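Local atomic coordinates of esterase family protein (Staphylococcus aureus, PDB entry 7L0A), a protein that probably hydrolyses S-formylglutathione to formate and glutathione, as a serine esterase of the esterase D family. Residues T28-E33 against V80-V85. Numbering follows the deposited sequence.
Sequences TVILPE and VIMPNV
T28 and M82 are paired on adjacent antiparallel strands and trade both backbone hydrogen bonds: T28 N donates to M82 O at 3.0 Å, and M82 N returns to T28 O at 2.8 Å. I30 and V80 form the next hydrogen-bonded pair, with I30 N to V80 O and V80 N to I30 O both at 3.0 Å. V29 and I81 sit between them as the non-hydrogen-bonded pair, where V29 CA also offers a CA-H...O contact to V80 O at 3.4 Å.

T28, I30, V80 and M82 put their side chains on one face of the sheet. I30 lies alongside V80, with CG1 3.6 Å from V80 CB; its chi1 of 56° wedges CG1 between the backbone N and the carbonyl carbon, and CD1 extends onward beside V80 CG2. The M82 chain bends at chi3 (-74°), which brings CE within 3.9 Å of T28 CG2 and also near I30 CG1. T28 OG1 has a separate task, a hydrogen bond to E60 O. On the other face, I81 CD1 reaches both methyls of V29, CG1 at 3.9 Å and CG2 only slightly farther.

Strand 24-32 runs antiparallel to both neighbours in this alpha/beta-hydrolase sheet, and 79-83 is the first of the parallel strands that follow. Strand 9-17 flanks 24-32, its Y11 and M9 touching I30, while strand 49-53 flanks 79-83, with L52 against V80 and M82. Helix 99-113 packs on the face that carries V29 and I81, with V106 against I81.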
loop_
_atom_site.group_PDB
_atom_site.type_symbol
_atom_site.label_atom_id
_atom_site.label_comp_id
_atom_site.label_asym_id
_atom_site.label_seq_id
_atom_site.Cartn_x
_atom_site.Cartn_y
_atom_site.Cartn_z
ATOM N N THR B 28 4.916 6.286 -0.392
ATOM C CA THR B 28 5.208 5.425 -1.541
ATOM C C THR B 28 5.952 4.197 -1.025
ATOM O O THR B 28 6.915 4.319 -0.258
ATOM C CB THR B 28 6.040 6.136 -2.609
ATOM O OG1 THR B 28 5.363 7.327 -3.022
ATOM C CG2 THR B 28 6.272 5.211 -3.839
ATOM N N VAL B 29 5.523 3.016 -1.457
ATOM C CA VAL B 29 6.152 1.745 -1.094
ATOM C C VAL B 29 6.384 0.983 -2.387
ATOM O O VAL B 29 5.462 0.813 -3.191
ATOM C CB VAL B 29 5.268 0.934 -0.131
ATOM C CG1 VAL B 29 5.858 -0.428 0.119
ATOM C CG2 VAL B 29 5.089 1.700 1.216
ATOM N N ILE B 30 7.621 0.537 -2.609
ATOM C CA ILE B 30 7.894 -0.383 -3.716
ATOM C C ILE B 30 8.290 -1.708 -3.079
ATOM O O ILE B 30 9.205 -1.773 -2.229
ATOM C CB ILE B 30 8.950 0.148 -4.690
ATOM C CG1 ILE B 30 10.238 0.496 -4.015
ATOM C CG2 ILE B 30 8.351 1.319 -5.528
ATOM C CD1 ILE B 30 11.284 1.069 -4.997
ATOM N N LEU B 31 7.564 -2.748 -3.456
ATOM C CA LEU B 31 7.617 -4.041 -2.785
ATOM C C LEU B 31 8.008 -5.095 -3.789
ATOM O O LEU B 31 7.192 -5.416 -4.675
ATOM C CB LEU B 31 6.240 -4.350 -2.202
ATOM C CG LEU B 31 6.106 -5.458 -1.187
ATOM C CD1 LEU B 31 6.779 -5.042 0.124
ATOM C CD2 LEU B 31 4.651 -5.777 -0.946
ATOM N N PRO B 32 9.205 -5.682 -3.723
ATOM C CA PRO B 32 9.532 -6.740 -4.696
ATOM C C PRO B 32 8.515 -7.861 -4.665
ATOM O O PRO B 32 7.938 -8.192 -3.641
ATOM C CB PRO B 32 10.904 -7.237 -4.254
ATOM C CG PRO B 32 11.498 -6.054 -3.517
ATOM C CD PRO B 32 10.344 -5.344 -2.862
ATOM N N GLU B 33 8.279 -8.446 -5.832
ATOM C CA GLU B 33 7.378 -9.591 -5.891
ATOM C C GLU B 33 8.192 -10.821 -5.536
ATOM O O GLU B 33 9.350 -10.966 -5.945
ATOM C CB GLU B 33 6.712 -9.652 -7.265
ATOM C CG GLU B 33 5.750 -8.421 -7.435
ATOM C CD GLU B 33 4.871 -8.454 -8.669
ATOM O OE1 GLU B 33 4.367 -9.541 -9.034
ATOM O OE2 GLU B 33 4.678 -7.369 -9.269
ATOM N N VAL B 80 11.448 -0.561 -0.604
ATOM C CA VAL B 80 11.776 0.817 -0.220
ATOM C C VAL B 80 10.521 1.554 0.235
ATOM O O VAL B 80 9.471 1.509 -0.426
ATOM C CB VAL B 80 12.472 1.582 -1.367
ATOM C CG1 VAL B 80 12.972 2.948 -0.852
ATOM C CG2 VAL B 80 13.652 0.805 -1.898
ATOM N N ILE B 81 10.640 2.250 1.374
ATOM C CA ILE B 81 9.565 3.029 1.979
ATOM C C ILE B 81 9.953 4.492 1.847
ATOM O O ILE B 81 11.006 4.907 2.348
ATOM C CB ILE B 81 9.381 2.657 3.473
ATOM C CG1 ILE B 81 9.501 1.163 3.689
ATOM C CG2 ILE B 81 8.105 3.277 4.032
ATOM C CD1 ILE B 81 8.406 0.346 2.983
ATOM N N MET B 82 9.104 5.285 1.195
ATOM C CA MET B 82 9.363 6.703 0.976
ATOM C C MET B 82 8.208 7.500 1.566
ATOM O O MET B 82 7.220 7.773 0.870
ATOM C CB MET B 82 9.538 6.961 -0.535
ATOM C CG MET B 82 10.882 6.427 -1.069
ATOM S SD MET B 82 10.945 6.046 -2.854
ATOM C CE MET B 82 10.003 4.550 -2.893
ATOM N N PRO B 83 8.308 7.947 2.810
ATOM C CA PRO B 83 7.227 8.748 3.380
ATOM C C PRO B 83 7.296 10.198 2.965
ATOM O O PRO B 83 8.375 10.767 2.763
ATOM C CB PRO B 83 7.460 8.645 4.898
ATOM C CG PRO B 83 8.927 8.417 5.027
ATOM C CD PRO B 83 9.324 7.574 3.811
ATOM N N ASN B 84 6.117 10.816 2.878
ATOM C CA ASN B 84 6.075 12.267 2.788
ATOM C C ASN B 84 6.466 12.889 4.128
ATOM O O ASN B 84 6.023 12.448 5.187
ATOM C CB ASN B 84 4.683 12.763 2.433
ATOM C CG ASN B 84 4.608 14.263 2.362
ATOM O OD1 ASN B 84 5.135 14.881 1.438
ATOM N ND2 ASN B 84 3.992 14.877 3.380
ATOM N N VAL B 85 7.288 13.931 4.069
ATOM C CA VAL B 85 7.694 14.669 5.261
ATOM C C VAL B 85 7.292 16.133 5.087
ATOM O O VAL B 85 7.738 16.805 4.144
ATOM C CB VAL B 85 9.203 14.522 5.527
ATOM C CG1 VAL B 85 9.585 15.298 6.761
ATOM C CG2 VAL B 85 9.578 13.073 5.619
#